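Local coordinates for protein esterase (PDB 4WY8) that hydrolyses carboxylic esters as a fungal esterase of the alpha/beta hydrolase fold, probably through a serine nucleophile carried on a nucleophile elbow, at residues V194-F199 against C238-S243. Sequence-based numbering, arbitrary orientation.
Sequences VTDDNF and CPLKAS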
ATOM      1  N   VAL A 194       4.593 -17.475   3.119  1.00  9.56           N
ATOM      2  CA  VAL A 194       4.627 -18.498   4.148  1.00 14.09           C
ATOM      3  C   VAL A 194       5.873 -18.250   4.996  1.00 13.87           C
ATOM      4  O   VAL A 194       6.974 -18.145   4.453  1.00 11.67           O
ATOM      5  CB  VAL A 194       4.699 -19.934   3.552  1.00 18.16           C
ATOM      6  CG1 VAL A 194       4.545 -20.986   4.662  1.00 12.51           C
ATOM      7  CG2 VAL A 194       3.666 -20.119   2.469  1.00 14.48           C
ATOM      8  N   THR A 195       5.708 -18.097   6.309  1.00 14.60           N
ATOM      9  CA  THR A 195       6.855 -17.850   7.182  1.00 12.28           C
ATOM     10  C   THR A 195       6.906 -18.781   8.390  1.00 17.47           C
ATOM     11  O   THR A 195       7.852 -18.712   9.172  1.00 16.65           O
ATOM     12  CB  THR A 195       6.883 -16.419   7.739  1.00 13.65           C
ATOM     13  OG1 THR A 195       5.785 -16.235   8.642  1.00 13.30           O
ATOM     14  CG2 THR A 195       6.836 -15.390   6.631  1.00 10.76           C
ATOM     15  N   ASP A 196       5.880 -19.608   8.583  1.00 13.63           N
ATOM     16  CA  ASP A 196       5.854 -20.476   9.752  1.00 14.49           C
ATOM     17  C   ASP A 196       5.013 -21.721   9.481  1.00 21.38           C
ATOM     18  O   ASP A 196       4.434 -21.877   8.392  1.00 18.60           O
ATOM     19  CB  ASP A 196       5.337 -19.713  10.989  1.00 16.53           C
ATOM     20  CG  ASP A 196       5.899 -20.275  12.311  1.00 21.09           C
ATOM     21  OD1 ASP A 196       6.893 -21.038  12.263  1.00 18.20           O
ATOM     22  OD2 ASP A 196       5.405 -19.898  13.404  1.00 19.37           O
ATOM     23  N   ASP A 197       5.003 -22.636  10.452  1.00 21.03           N
ATOM     24  CA  ASP A 197       4.241 -23.868  10.327  1.00 16.88           C
ATOM     25  C   ASP A 197       3.260 -24.011  11.485  1.00 19.93           C
ATOM     26  O   ASP A 197       2.900 -25.119  11.873  1.00 21.29           O
ATOM     27  CB  ASP A 197       5.174 -25.082  10.253  1.00 22.67           C
ATOM     28  CG  ASP A 197       5.848 -25.404  11.602  1.00 22.05           C
ATOM     29  OD1 ASP A 197       6.026 -24.491  12.443  1.00 15.83           O
ATOM     30  OD2 ASP A 197       6.186 -26.587  11.821  1.00 25.66           O
ATOM     31  N   ASN A 198       2.874 -22.911  12.104  1.00 18.68           N
ATOM     32  CA  ASN A 198       1.816 -23.037  13.085  1.00 18.28           C
ATOM     33  C   ASN A 198       0.466 -22.911  12.380  1.00 23.25           C
ATOM     34  O   ASN A 198       0.100 -21.828  11.890  1.00 18.59           O
ATOM     35  CB  ASN A 198       1.957 -22.003  14.194  1.00 17.58           C
ATOM     36  CG  ASN A 198       0.865 -22.135  15.239  1.00 22.69           C
ATOM     37  OD1 ASN A 198      -0.008 -23.006  15.139  1.00 21.79           O
ATOM     38  ND2 ASN A 198       0.894 -21.260  16.237  1.00 19.66           N
ATOM     39  N   PHE A 199      -0.270 -24.021  12.335  1.00 22.03           N
ATOM     40  CA  PHE A 199      -1.530 -24.063  11.602  1.00 21.53           C
ATOM     41  C   PHE A 199      -2.712 -23.726  12.485  1.00 19.34           C
ATOM     42  O   PHE A 199      -3.862 -24.038  12.143  1.00 18.25           O
ATOM     43  CB  PHE A 199      -1.747 -25.436  10.960  1.00 16.38           C
ATOM     44  CG  PHE A 199      -0.595 -25.893  10.131  1.00 18.33           C
ATOM     45  CD1 PHE A 199      -0.177 -25.141   9.039  1.00 17.64           C
ATOM     46  CD2 PHE A 199       0.025 -27.104  10.389  1.00 21.35           C
ATOM     47  CE1 PHE A 199       0.879 -25.557   8.251  1.00 17.64           C
ATOM     48  CE2 PHE A 199       1.084 -27.540   9.606  1.00 20.42           C
ATOM     49  CZ  PHE A 199       1.514 -26.766   8.529  1.00 18.64           C
ATOM     50  N   CYS A 238      11.163 -21.971   7.892  1.00 13.39           N
ATOM     51  CA  CYS A 238      10.218 -21.091   8.571  1.00 18.92           C
ATOM     52  C   CYS A 238      10.993 -19.913   9.143  1.00 18.14           C
ATOM     53  O   CYS A 238      11.467 -19.962  10.275  1.00 16.66           O
ATOM     54  CB  CYS A 238       9.483 -21.831   9.685  1.00 16.20           C
ATOM     55  SG  CYS A 238       8.614 -23.345   9.123  1.00 20.11           S
ATOM     56  N   PRO A 239      11.147 -18.852   8.341  1.00 18.69           N
ATOM     57  CA  PRO A 239      11.963 -17.711   8.772  1.00 16.11           C
ATOM     58  C   PRO A 239      11.382 -16.957   9.964  1.00 15.14           C
ATOM     59  O   PRO A 239      12.105 -16.168  10.567  1.00 16.18           O
ATOM     60  CB  PRO A 239      11.997 -16.812   7.528  1.00 16.08           C
ATOM     61  CG  PRO A 239      10.802 -17.256   6.683  1.00 14.30           C
ATOM     62  CD  PRO A 239      10.675 -18.727   6.949  1.00 14.92           C
ATOM     63  N   LEU A 240      10.123 -17.194  10.321  1.00 15.16           N
ATOM     64  CA  LEU A 240       9.549 -16.552  11.511  1.00 14.89           C
ATOM     65  C   LEU A 240      10.173 -17.056  12.809  1.00 17.56           C
ATOM     66  O   LEU A 240      10.140 -16.368  13.840  1.00 19.11           O
ATOM     67  CB  LEU A 240       8.044 -16.773  11.559  1.00 16.00           C
ATOM     68  CG  LEU A 240       7.253 -16.079  12.674  1.00 19.25           C
ATOM     69  CD1 LEU A 240       7.469 -14.551  12.690  1.00 15.67           C
ATOM     70  CD2 LEU A 240       5.781 -16.442  12.557  1.00 14.69           C
ATOM     71  N   LYS A 241      10.747 -18.254  12.760  1.00 18.12           N
ATOM     72  CA  LYS A 241      11.389 -18.840  13.938  1.00 20.14           C
ATOM     73  C   LYS A 241      12.790 -18.242  14.147  1.00 20.86           C
ATOM     74  O   LYS A 241      13.447 -18.525  15.149  1.00 23.12           O
ATOM     75  CB  LYS A 241      11.504 -20.368  13.791  1.00 16.54           C
ATOM     76  CG  LYS A 241      10.194 -21.126  13.511  1.00 16.74           C
ATOM     77  CD  LYS A 241      10.460 -22.655  13.530  1.00 22.77           C
ATOM     78  CE  LYS A 241       9.267 -23.471  13.016  1.00 19.27           C
ATOM     79  NZ  LYS A 241       8.007 -23.152  13.746  1.00 19.42           N
ATOM     80  N   ALA A 242      13.258 -17.433  13.196  1.00 17.23           N
ATOM     81  CA  ALA A 242      14.585 -16.828  13.323  1.00 20.36           C
ATOM     82  C   ALA A 242      14.634 -15.852  14.493  1.00 19.22           C
ATOM     83  O   ALA A 242      13.628 -15.241  14.856  1.00 19.92           O
ATOM     84  CB  ALA A 242      14.978 -16.113  12.031  1.00 17.56           C
ATOM     85  N   SER A 243      15.814 -15.706  15.080  1.00 17.50           N
ATOM     86  CA  SER A 243      16.004 -14.694  16.114  1.00 24.03           C
ATOM     87  C   SER A 243      16.173 -13.327  15.459  1.00 18.89           C
ATOM     88  O   SER A 243      16.491 -13.236  14.265  1.00 21.10           O
ATOM     89  CB  SER A 243      17.233 -15.010  16.947  1.00 20.81           C
ATOM     90  OG  SER A 243      18.378 -14.805  16.140  1.00 21.48           O
TER
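K241 reaches across from the short 3-10 turn 239-241 to clasp the carboxylates of two consecutive aspartates, D196 and D197. From CB the chain runs toward the aspartates: CG already lies 3.5 Å from OD1 of D196, and CD continues past the same oxygen. CE has both acids close by, 3.4 Å from OD1 of D197 and scarcely farther from OD1 of D196. A bend at the last torsion (chi4 -54°) then turns NZ into the pair, 2.8 Å from D196 OD1 and 2.7 Å from D197 OD1. Both oxygens are met on their syn side, although the ammonium stands 34° out of the carboxylate plane of D197 and less far out of that of D196. The backbone N of D197 adds a weak bond to D196 OD1, which helps to fix the carboxylate that the lysine meets. The two negative charges would be expected to favour a protonated K241.

Next to this salt-bridge network, L240 N donates to T195 O at 3.0 Å, with an N-H...O angle of 156° and in the carbonyl plane. L240 CD2 packs against CB and OD2 of D196, while the ring of P239 lies by T195 and C238 SG rests against the backbone at D197. From helix 264-276, E266 takes the N-H groups of T195 and D196, and K273 binds the carbonyls of L240 and A242. A lysine-centred salt-bridge network and one backbone hydrogen bond thus join the loop preceding helix 244-247 to the loop beyond the C-terminal end of strand 188-191, one of the parallel strands of the alpha/beta hydrolase sheet.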